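Local coordinates for protein alanine racemase 1 (Caldanaerobacter subterraneus subsp. tengcongensis MB4, PDB 4Y2W) that belongs to the alanine racemase family and joins an N-terminal TIM-barrel domain to a C-terminal domain, in a two-chain assembly, at residues D16-N21 against S49-F54; R23-I28 against G226-G231; D145-E150 against M188-S193. The protein carries 1 engineered substitution. All blocks are in the same frame, centred on the assembly; numbering follows the deposited sequence.

Contact 1. Residues D16-N21 against S49-F54; sequences DAITHN and SYVAKF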
loop_
_atom_site.group_PDB
_atom_site.type_symbol
_atom_site.label_atom_id
_atom_site.label_comp_id
_atom_site.label_asym_id
_atom_site.label_seq_id
_atom_site.Cartn_x
_atom_site.Cartn_y
_atom_site.Cartn_z
ATOM N N ASP A 16 16.770 -16.662 4.030
ATOM C CA ASP A 16 17.068 -18.097 4.167
ATOM C C ASP A 16 15.805 -18.962 4.336
ATOM O O ASP A 16 15.831 -20.160 4.060
ATOM C CB ASP A 16 18.060 -18.354 5.312
ATOM C CG ASP A 16 17.573 -17.824 6.650
ATOM O OD1 ASP A 16 17.647 -16.596 6.874
ATOM O OD2 ASP A 16 17.139 -18.639 7.487
ATOM N N ALA A 17 14.710 -18.353 4.787
ATOM C CA ALA A 17 13.417 -19.030 4.874
ATOM C C ALA A 17 12.722 -19.113 3.514
ATOM O O ALA A 17 11.995 -20.068 3.239
ATOM C CB ALA A 17 12.520 -18.324 5.881
ATOM N N ILE A 18 12.935 -18.106 2.673
ATOM C CA ILE A 18 12.388 -18.101 1.314
ATOM C C ILE A 18 13.115 -19.134 0.447
ATOM O O ILE A 18 12.483 -19.880 -0.300
ATOM C CB ILE A 18 12.490 -16.700 0.669
ATOM C CG1 ILE A 18 11.634 -15.695 1.445
ATOM C CG2 ILE A 18 12.051 -16.737 -0.791
ATOM C CD1 ILE A 18 11.987 -14.246 1.169
ATOM N N THR A 19 14.442 -19.174 0.554
ATOM C CA THR A 19 15.242 -20.162 -0.173
ATOM C C THR A 19 14.896 -21.577 0.287
ATOM O O THR A 19 14.870 -22.504 -0.521
ATOM C CB THR A 19 16.762 -19.933 -0.006
ATOM O OG1 THR A 19 17.105 -19.926 1.383
ATOM C CG2 THR A 19 17.187 -18.619 -0.641
ATOM N N HIS A 20 14.630 -21.738 1.583
ATOM C CA HIS A 20 14.191 -23.022 2.121
ATOM C C HIS A 20 12.859 -23.461 1.518
ATOM O O HIS A 20 12.733 -24.592 1.058
ATOM C CB HIS A 20 14.055 -22.966 3.640
ATOM C CG HIS A 20 13.382 -24.169 4.224
ATOM N ND1 HIS A 20 14.082 -25.228 4.756
ATOM C CD2 HIS A 20 12.072 -24.489 4.336
ATOM C CE1 HIS A 20 13.232 -26.143 5.185
ATOM N NE2 HIS A 20 12.005 -25.718 4.941
ATOM N N ASN A 21 11.869 -22.571 1.544
ATOM C CA ASN A 21 10.553 -22.858 0.963
ATOM C C ASN A 21 10.651 -23.154 -0.529
ATOM O O ASN A 21 9.897 -23.971 -1.055
ATOM C CB ASN A 21 9.586 -21.690 1.184
ATOM C CG ASN A 21 9.229 -21.486 2.645
ATOM O OD1 ASN A 21 9.464 -22.354 3.484
ATOM N ND2 ASN A 21 8.655 -20.329 2.953
ATOM N N SER A 49 13.988 -6.867 -5.344
ATOM C CA SER A 49 15.441 -6.798 -5.507
ATOM C C SER A 49 16.151 -7.895 -4.731
ATOM O O SER A 49 16.830 -8.734 -5.318
ATOM C CB SER A 49 15.975 -5.434 -5.065
ATOM O OG SER A 49 15.569 -4.424 -5.971
ATOM N N TYR A 50 15.979 -7.890 -3.414
ATOM C CA TYR A 50 16.683 -8.838 -2.549
ATOM C C TYR A 50 16.190 -10.276 -2.736
ATOM O O TYR A 50 16.995 -11.205 -2.791
ATOM C CB TYR A 50 16.591 -8.409 -1.077
ATOM C CG TYR A 50 17.717 -7.489 -0.643
ATOM C CD1 TYR A 50 17.617 -6.109 -0.793
ATOM C CD2 TYR A 50 18.891 -8.006 -0.091
ATOM C CE1 TYR A 50 18.647 -5.269 -0.403
ATOM C CE2 TYR A 50 19.925 -7.175 0.304
ATOM C CZ TYR A 50 19.798 -5.806 0.145
ATOM O OH TYR A 50 20.823 -4.976 0.539
ATOM N N VAL A 51 14.876 -10.452 -2.845
ATOM C CA VAL A 51 14.290 -11.782 -3.033
ATOM C C VAL A 51 14.762 -12.406 -4.348
ATOM O O VAL A 51 15.114 -13.584 -4.389
ATOM C CB VAL A 51 12.747 -11.730 -2.987
ATOM C CG1 VAL A 51 12.131 -13.043 -3.456
ATOM C CG2 VAL A 51 12.274 -11.403 -1.580
ATOM N N ALA A 52 14.773 -11.613 -5.415
ATOM C CA ALA A 52 15.246 -12.084 -6.715
ATOM C C ALA A 52 16.736 -12.399 -6.667
ATOM O O ALA A 52 17.178 -13.416 -7.196
ATOM C CB ALA A 52 14.961 -11.050 -7.794
ATOM N N LYS A 53 17.502 -11.519 -6.028
ATOM C CA LYS A 53 18.943 -11.708 -5.876
ATOM C C LYS A 53 19.237 -13.063 -5.239
ATOM O O LYS A 53 20.059 -13.824 -5.748
ATOM C CB LYS A 53 19.553 -10.580 -5.025
ATOM C CG LYS A 53 21.081 -10.573 -4.965
ATOM C CD LYS A 53 21.596 -10.070 -3.616
ATOM C CE LYS A 53 23.114 -10.178 -3.483
ATOM N NZ LYS A 53 23.817 -8.930 -3.898
ATOM N N PHE A 54 18.549 -13.368 -4.143
ATOM C CA PHE A 54 18.828 -14.585 -3.379
ATOM C C PHE A 54 18.237 -15.860 -3.990
ATOM O O PHE A 54 18.787 -16.947 -3.792
ATOM C CB PHE A 54 18.411 -14.414 -1.912
ATOM C CG PHE A 54 19.494 -13.824 -1.056
ATOM C CD1 PHE A 54 19.837 -12.484 -1.174
ATOM C CD2 PHE A 54 20.207 -14.618 -0.167
ATOM C CE1 PHE A 54 20.854 -11.943 -0.403
ATOM C CE2 PHE A 54 21.225 -14.082 0.607
ATOM C CZ PHE A 54 21.551 -12.745 0.488
#

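Contact 2. Residues R23-I28 against G226-G231; sequences REIKKI and GIILFG. With PO4 (phosphate ion), chain C.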
loop_
_atom_site.group_PDB
_atom_site.type_symbol
_atom_site.label_atom_id
_atom_site.label_comp_id
_atom_site.label_asym_id
_atom_site.label_seq_id
_atom_site.Cartn_x
_atom_site.Cartn_y
_atom_site.Cartn_z
ATOM N N ARG A 23 13.340 -24.597 -1.905
ATOM C CA ARG A 23 13.864 -25.969 -1.912
ATOM C C ARG A 23 12.799 -27.035 -1.590
ATOM O O ARG A 23 12.917 -28.175 -2.033
ATOM C CB ARG A 23 15.063 -26.106 -0.964
ATOM C CG ARG A 23 16.332 -25.445 -1.487
ATOM C CD ARG A 23 17.574 -25.891 -0.720
ATOM N NE ARG A 23 17.494 -25.586 0.710
ATOM C CZ ARG A 23 17.689 -24.383 1.247
ATOM N NH1 ARG A 23 17.973 -23.329 0.488
ATOM N NH2 ARG A 23 17.591 -24.228 2.562
ATOM N N GLU A 24 11.773 -26.663 -0.826
ATOM C CA GLU A 24 10.643 -27.558 -0.555
ATOM C C GLU A 24 9.838 -27.853 -1.822
ATOM O O GLU A 24 9.357 -28.970 -2.006
ATOM C CB GLU A 24 9.717 -26.969 0.515
ATOM C CG GLU A 24 10.328 -26.901 1.904
ATOM C CD GLU A 24 10.508 -28.267 2.534
ATOM O OE1 GLU A 24 9.534 -29.046 2.551
ATOM O OE2 GLU A 24 11.623 -28.560 3.018
ATOM N N ILE A 25 9.703 -26.856 -2.691
ATOM C CA ILE A 25 8.963 -27.026 -3.942
ATOM C C ILE A 25 9.684 -27.997 -4.883
ATOM O O ILE A 25 9.037 -28.778 -5.582
ATOM C CB ILE A 25 8.724 -25.678 -4.662
ATOM C CG1 ILE A 25 7.960 -24.701 -3.760
ATOM C CG2 ILE A 25 7.956 -25.886 -5.964
ATOM C CD1 ILE A 25 6.654 -25.241 -3.216
ATOM N N LYS A 26 11.015 -27.946 -4.895
ATOM C CA LYS A 26 11.818 -28.865 -5.707
ATOM C C LYS A 26 11.631 -30.336 -5.308
ATOM O O LYS A 26 11.705 -31.225 -6.157
ATOM C CB LYS A 26 13.302 -28.488 -5.646
ATOM C CG LYS A 26 13.638 -27.218 -6.411
ATOM C CD LYS A 26 15.139 -26.962 -6.491
ATOM C CE LYS A 26 15.809 -27.790 -7.579
ATOM N NZ LYS A 26 15.331 -27.442 -8.948
ATOM N N LYS A 27 11.389 -30.586 -4.024
ATOM C CA LYS A 27 11.138 -31.942 -3.535
ATOM C C LYS A 27 9.825 -32.510 -4.073
ATOM O O LYS A 27 9.742 -33.700 -4.365
ATOM C CB LYS A 27 11.120 -31.968 -2.003
ATOM C CG LYS A 27 12.458 -31.639 -1.358
ATOM C CD LYS A 27 12.324 -31.492 0.151
ATOM C CE LYS A 27 13.675 -31.267 0.815
ATOM N NZ LYS A 27 13.567 -31.154 2.296
ATOM N N ILE A 28 8.813 -31.652 -4.209
ATOM C CA ILE A 28 7.482 -32.060 -4.678
ATOM C C ILE A 28 7.473 -32.379 -6.174
ATOM O O ILE A 28 6.854 -33.357 -6.598
ATOM C CB ILE A 28 6.417 -30.965 -4.399
ATOM C CG1 ILE A 28 6.334 -30.645 -2.899
ATOM C CG2 ILE A 28 5.047 -31.381 -4.932
ATOM C CD1 ILE A 28 6.144 -31.855 -2.008
ATOM N N GLY A 226 4.206 -19.006 -6.013
ATOM C CA GLY A 226 4.224 -17.599 -5.619
ATOM C C GLY A 226 4.126 -17.450 -4.117
ATOM O O GLY A 226 5.133 -17.543 -3.415
ATOM N N ILE A 227 2.908 -17.231 -3.622
ATOM C CA ILE A 227 2.670 -17.041 -2.187
ATOM C C ILE A 227 3.307 -18.138 -1.333
ATOM O O ILE A 227 3.812 -17.870 -0.243
ATOM C CB ILE A 227 1.159 -16.951 -1.863
ATOM C CG1 ILE A 227 0.929 -16.562 -0.395
ATOM C CG2 ILE A 227 0.451 -18.265 -2.164
ATOM C CD1 ILE A 227 1.619 -15.283 0.027
ATOM N N ILE A 228 3.299 -19.365 -1.839
ATOM C CA ILE A 228 3.835 -20.506 -1.103
ATOM C C ILE A 228 5.324 -20.350 -0.770
ATOM O O ILE A 228 5.792 -20.857 0.248
ATOM C CB ILE A 228 3.570 -21.822 -1.868
ATOM C CG1 ILE A 228 3.643 -23.021 -0.919
ATOM C CG2 ILE A 228 4.523 -21.973 -3.049
ATOM C CD1 ILE A 228 2.927 -24.242 -1.456
ATOM N N LEU A 229 6.053 -19.622 -1.614
ATOM C CA LEU A 229 7.453 -19.302 -1.344
ATOM C C LEU A 229 7.620 -18.388 -0.124
ATOM O O LEU A 229 8.726 -18.266 0.412
ATOM C CB LEU A 229 8.092 -18.629 -2.562
ATOM C CG LEU A 229 8.176 -19.429 -3.866
ATOM C CD1 LEU A 229 8.538 -18.511 -5.026
ATOM C CD2 LEU A 229 9.176 -20.570 -3.749
ATOM N N PHE A 230 6.530 -17.748 0.309
ATOM C CA PHE A 230 6.573 -16.770 1.398
ATOM C C PHE A 230 5.838 -17.238 2.663
ATOM O O PHE A 230 5.301 -16.431 3.426
ATOM C CB PHE A 230 6.057 -15.422 0.876
ATOM C CG PHE A 230 6.792 -14.947 -0.349
ATOM C CD1 PHE A 230 8.055 -14.372 -0.238
ATOM C CD2 PHE A 230 6.252 -15.124 -1.617
ATOM C CE1 PHE A 230 8.750 -13.959 -1.364
ATOM C CE2 PHE A 230 6.947 -14.714 -2.748
ATOM C CZ PHE A 230 8.193 -14.127 -2.622
ATOM N N GLY A 231 5.845 -18.552 2.882
ATOM C CA GLY A 231 5.421 -19.142 4.149
ATOM C C GLY A 231 3.928 -19.192 4.396
ATOM O O GLY A 231 3.496 -19.242 5.545
HETATM P P PO4 C . 0.202 -18.394 -6.502
HETATM O O1 PO4 C . 0.933 -19.412 -5.657
HETATM O O2 PO4 C . -1.239 -18.813 -6.696
HETATM O O3 PO4 C . 0.877 -18.287 -7.851
HETATM O O4 PO4 C . 0.233 -17.051 -5.805
#

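Contact 3. Residues D145-E150 against M188-S193; sequences DLAQKE and MNLISS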
loop_
_atom_site.group_PDB
_atom_site.type_symbol
_atom_site.label_atom_id
_atom_site.label_comp_id
_atom_site.label_asym_id
_atom_site.label_seq_id
_atom_site.Cartn_x
_atom_site.Cartn_y
_atom_site.Cartn_z
ATOM N N ASP A 145 -9.710 -22.573 -32.073
ATOM C CA ASP A 145 -9.552 -22.681 -33.521
ATOM C C ASP A 145 -8.723 -21.507 -34.054
ATOM O O ASP A 145 -7.785 -21.692 -34.828
ATOM C CB ASP A 145 -10.936 -22.707 -34.185
ATOM C CG ASP A 145 -10.919 -23.347 -35.551
ATOM O OD1 ASP A 145 -10.414 -24.481 -35.671
ATOM O OD2 ASP A 145 -11.432 -22.722 -36.504
ATOM N N LEU A 146 -9.082 -20.303 -33.618
ATOM C CA LEU A 146 -8.320 -19.093 -33.911
ATOM C C LEU A 146 -6.911 -19.161 -33.326
ATOM O O LEU A 146 -5.950 -18.706 -33.946
ATOM C CB LEU A 146 -9.044 -17.871 -33.338
ATOM C CG LEU A 146 -8.313 -16.526 -33.395
ATOM C CD1 LEU A 146 -8.000 -16.151 -34.836
ATOM C CD2 LEU A 146 -9.137 -15.440 -32.716
ATOM N N ALA A 147 -6.804 -19.713 -32.120
ATOM C CA ALA A 147 -5.527 -19.810 -31.422
ATOM C C ALA A 147 -4.503 -20.591 -32.237
ATOM O O ALA A 147 -3.376 -20.134 -32.416
ATOM C CB ALA A 147 -5.716 -20.451 -30.056
ATOM N N GLN A 148 -4.898 -21.760 -32.736
ATOM C CA GLN A 148 -4.002 -22.599 -33.539
ATOM C C GLN A 148 -3.454 -21.849 -34.744
ATOM O O GLN A 148 -2.258 -21.909 -35.022
ATOM C CB GLN A 148 -4.714 -23.862 -34.025
ATOM C CG GLN A 148 -4.989 -24.882 -32.935
ATOM C CD GLN A 148 -5.578 -26.173 -33.473
ATOM O OE1 GLN A 148 -6.582 -26.672 -32.960
ATOM N NE2 GLN A 148 -4.951 -26.724 -34.509
ATOM N N LYS A 149 -4.333 -21.147 -35.453
ATOM C CA LYS A 149 -3.938 -20.406 -36.649
ATOM C C LYS A 149 -2.874 -19.354 -36.327
ATOM O O LYS A 149 -1.799 -19.340 -36.937
ATOM C CB LYS A 149 -5.158 -19.740 -37.296
ATOM C CG LYS A 149 -4.879 -19.144 -38.666
ATOM C CD LYS A 149 -6.022 -18.265 -39.147
ATOM C CE LYS A 149 -5.676 -17.614 -40.479
ATOM N NZ LYS A 149 -6.797 -16.800 -41.021
ATOM N N GLU A 150 -3.175 -18.493 -35.356
ATOM C CA GLU A 150 -2.289 -17.383 -34.998
ATOM C C GLU A 150 -0.988 -17.857 -34.357
ATOM O O GLU A 150 0.073 -17.297 -34.621
ATOM C CB GLU A 150 -3.005 -16.399 -34.073
ATOM C CG GLU A 150 -4.204 -15.723 -34.723
ATOM C CD GLU A 150 -4.763 -14.576 -33.905
ATOM O OE1 GLU A 150 -4.434 -14.475 -32.708
ATOM O OE2 GLU A 150 -5.532 -13.769 -34.465
ATOM N N MET A 188 -4.140 -29.431 -22.920
ATOM C CA MET A 188 -3.383 -30.482 -23.606
ATOM C C MET A 188 -3.956 -30.789 -24.997
ATOM O O MET A 188 -3.209 -31.133 -25.908
ATOM C CB MET A 188 -3.341 -31.764 -22.765
ATOM C CG MET A 188 -2.660 -31.635 -21.404
ATOM S SD MET A 188 -1.027 -30.859 -21.384
ATOM C CE MET A 188 -0.219 -31.714 -22.732
ATOM N N ASN A 189 -5.271 -30.652 -25.154
ATOM C CA ASN A 189 -5.925 -30.872 -26.449
ATOM C C ASN A 189 -5.563 -29.819 -27.496
ATOM O O ASN A 189 -5.498 -30.121 -28.691
ATOM C CB ASN A 189 -7.447 -30.953 -26.281
ATOM C CG ASN A 189 -7.902 -32.266 -25.651
ATOM O OD1 ASN A 189 -7.109 -33.004 -25.057
ATOM N ND2 ASN A 189 -9.188 -32.561 -25.780
ATOM N N LEU A 190 -5.329 -28.589 -27.053
ATOM C CA LEU A 190 -4.811 -27.551 -27.938
ATOM C C LEU A 190 -3.351 -27.826 -28.308
ATOM O O LEU A 190 -2.934 -27.536 -29.428
ATOM C CB LEU A 190 -4.932 -26.171 -27.292
ATOM C CG LEU A 190 -4.555 -24.975 -28.173
ATOM C CD1 LEU A 190 -5.439 -24.910 -29.409
ATOM C CD2 LEU A 190 -4.650 -23.678 -27.382
ATOM N N ILE A 191 -2.584 -28.379 -27.367
ATOM C CA ILE A 191 -1.171 -28.695 -27.604
ATOM C C ILE A 191 -1.018 -29.868 -28.576
ATOM O O ILE A 191 -0.180 -29.824 -29.477
ATOM C CB ILE A 191 -0.414 -29.029 -26.295
ATOM C CG1 ILE A 191 -0.502 -27.875 -25.286
ATOM C CG2 ILE A 191 1.044 -29.364 -26.586
ATOM C CD1 ILE A 191 -0.077 -26.527 -25.824
ATOM N N SER A 192 -1.820 -30.916 -28.382
ATOM C CA SER A 192 -1.837 -32.063 -29.293
ATOM C C SER A 192 -2.085 -31.620 -30.732
ATOM O O SER A 192 -1.417 -32.083 -31.655
ATOM C CB SER A 192 -2.912 -33.074 -28.881
ATOM O OG SER A 192 -2.505 -33.815 -27.748
ATOM N N SER A 193 -3.044 -30.719 -30.911
ATOM C CA SER A 193 -3.363 -30.198 -32.233
ATOM C C SER A 193 -2.175 -29.439 -32.834
ATOM O O SER A 193 -1.920 -29.535 -34.036
ATOM C CB SER A 193 -4.596 -29.293 -32.166
ATOM O OG SER A 193 -5.202 -29.186 -33.437
#

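Contact 1. Residues D16-N21 against S49-F54
Ile18 and Val51 form the tight end of this contact between two helices. Ile18 CD1 meets Val51 CG2 at 4.0 Å, the two side chains crossing at about a right angle, so that one methyl end comes against one branch. In Ile18 the CG1 arm lies opposite the carbonyl carbon (chi1 -64°) and runs on nearly straight, which carries CD1 toward helix 48-58. Both residues are buried, and Ile18 also touches Leu55 further along that helix and Thr247 in a loop. At the next residue, Thr19, which faces Phe54 one turn on from Val51, the packing thins. Thr19 presents its methyl, with CG2 3.9 Å from the backbone atom Phe54 O, and also rests against Glu58. Its hydroxyl turns back on its own helix instead: Thr19 OG1 donates to Asp16 O at 3.0 Å, from above the carbonyl plane and on the same face as His20 N, which bonds the same oxygen. The apolar branch of the threonine is thereby left to the neighbouring helix while its polar branch is satisfied at home. Phe54 belongs to the looser, partly exposed side. Phe54 CB comes no nearer than 4.6 Å to Thr19 CG2, and the ring stands further off from residues 16-21; it meets the ring of Tyr376, touches Ile381 and makes a cation-pi contact with Lys57. Asp16, partly exposed too, pairs with Arg245 in a salt bridge. Helix 15-28 precedes the first barrel strand, 34-38, and helix 48-58 follows it, making this helix-to-helix packing in the outer layer of a TIM barrel.

Contact 2. Residues R23-I28 against G226-G231
Ile25 and Ile228 reach each other through their torsions: CG1 of Ile25 stands opposite its carbonyl carbon (chi1 -58°) and CD1 then folds round (chi2 -55°), while Ile228, with CG1 trans to the backbone N (chi1 -159°), has CG2 between N and the carbonyl carbon. The two side chains meet tip to tip, Ile25 CD1 to Ile228 CG2 at 3.9 Å. Leu229 adds a looser touch, its CD2 lying 4.3 Å from Ile25 CG1. All three are buried. Ile25 also touches Ile35 and Leu229 touches Ala37, both of strand 34-38, and Ile228 touches Ala209 and Leu213 of helix 209-214. Behind Ile228 the chain makes a short 3-10 turn, in which Leu229 N bonds Gly226 O at 2.9 Å and Phe230 N bonds Ile227 O at 2.8 Å. A phosphate ion, probably from the crystallisation liquor, sits at the start of this turn. Gly226 N reaches its O1 at 3.3 Å and Ile227 N its O4 at 3.5 Å, both weak bonds, the second almost straight; Ile227 CG2 packs against the same ion. Residues 226-231 follow the last barrel strand, 222-224. An anion beside backbone N-H groups at this place is consistent with the site that takes the phosphate of pyridoxal phosphate in relatives of this TIM-barrel family.

Contact 3. Residues D145-E150 against M188-S193
The helical segments carrying Gln148 and Leu190 run in broadly the same direction, their axes 10.6 Å apart at closest approach and crossing at -41°, with Gln148 and Leu190 the nearest pair of CA atoms at 7.5 Å. Gln148 provides most of the contact from its side. Its CG stands opposite the carbonyl carbon (chi1 -72°) and the chain continues extended, so the aliphatic part slides past Leu190 in the opposite direction, bringing Gln148 CG to 3.6 Å from Leu190 CD1. The leucine divides its two methyls: CD1 takes the glutamine, while CD2 faces Ala147 CB at 4.3 Å. Both helices follow barrel strands, helix 144-155 coming after strand 126-131 and helix 177-195 after strand 160-166; they are consecutive helices on the outside of the eight-stranded parallel barrel, packed side by side as in successive beta-alpha units of a TIM barrel. The inner edge of the contact is apolar and buried, with Leu190 also touching Ile132. Toward the outer edge the character changes to polar. Ser193 directs its hydroxyl away from its backbone N (chi1 -158°) and places it beyond the end of the Gln148 amide, tilted out of the amide plane. Ser193 OG lies 2.7 Å from Gln148 NE2 and 2.9 Å from Gln148 OE1, nearly midway between them. Both residues are partly exposed, and Gln148 also touches Lys197. Tyr141, which touches Ala147, also has its hydroxyl hydrogen-bonded to Glu150 OE1. Near the beginning of helix 144-155, Asp143 OD1 accepts a hydrogen bond from Leu146 N and a weak one from Asp145 N.

Contacts 1 and 2 share helix 15-28 and touch, with centres 11 Å apart: Asn21 ND2 lies 3.3 Å from Leu229 O, a probable but weak hydrogen bond, and Ile18 CG2 packs on the same carbonyl at 3.9 Å. One helix thus bears on helix 48-58 and on the turn beside the phosphate after the last barrel strand. Contact 2 is near a ligand pocket, the Ile228 side chain being about 10 Å from a bound alanine. Contact 3 lies elsewhere on the barrel's outer layer, its centre 31 Å from that of contact 2 and 37 Å from that of contact 1. In sequence it is nested inside the loop that contact 2 closes.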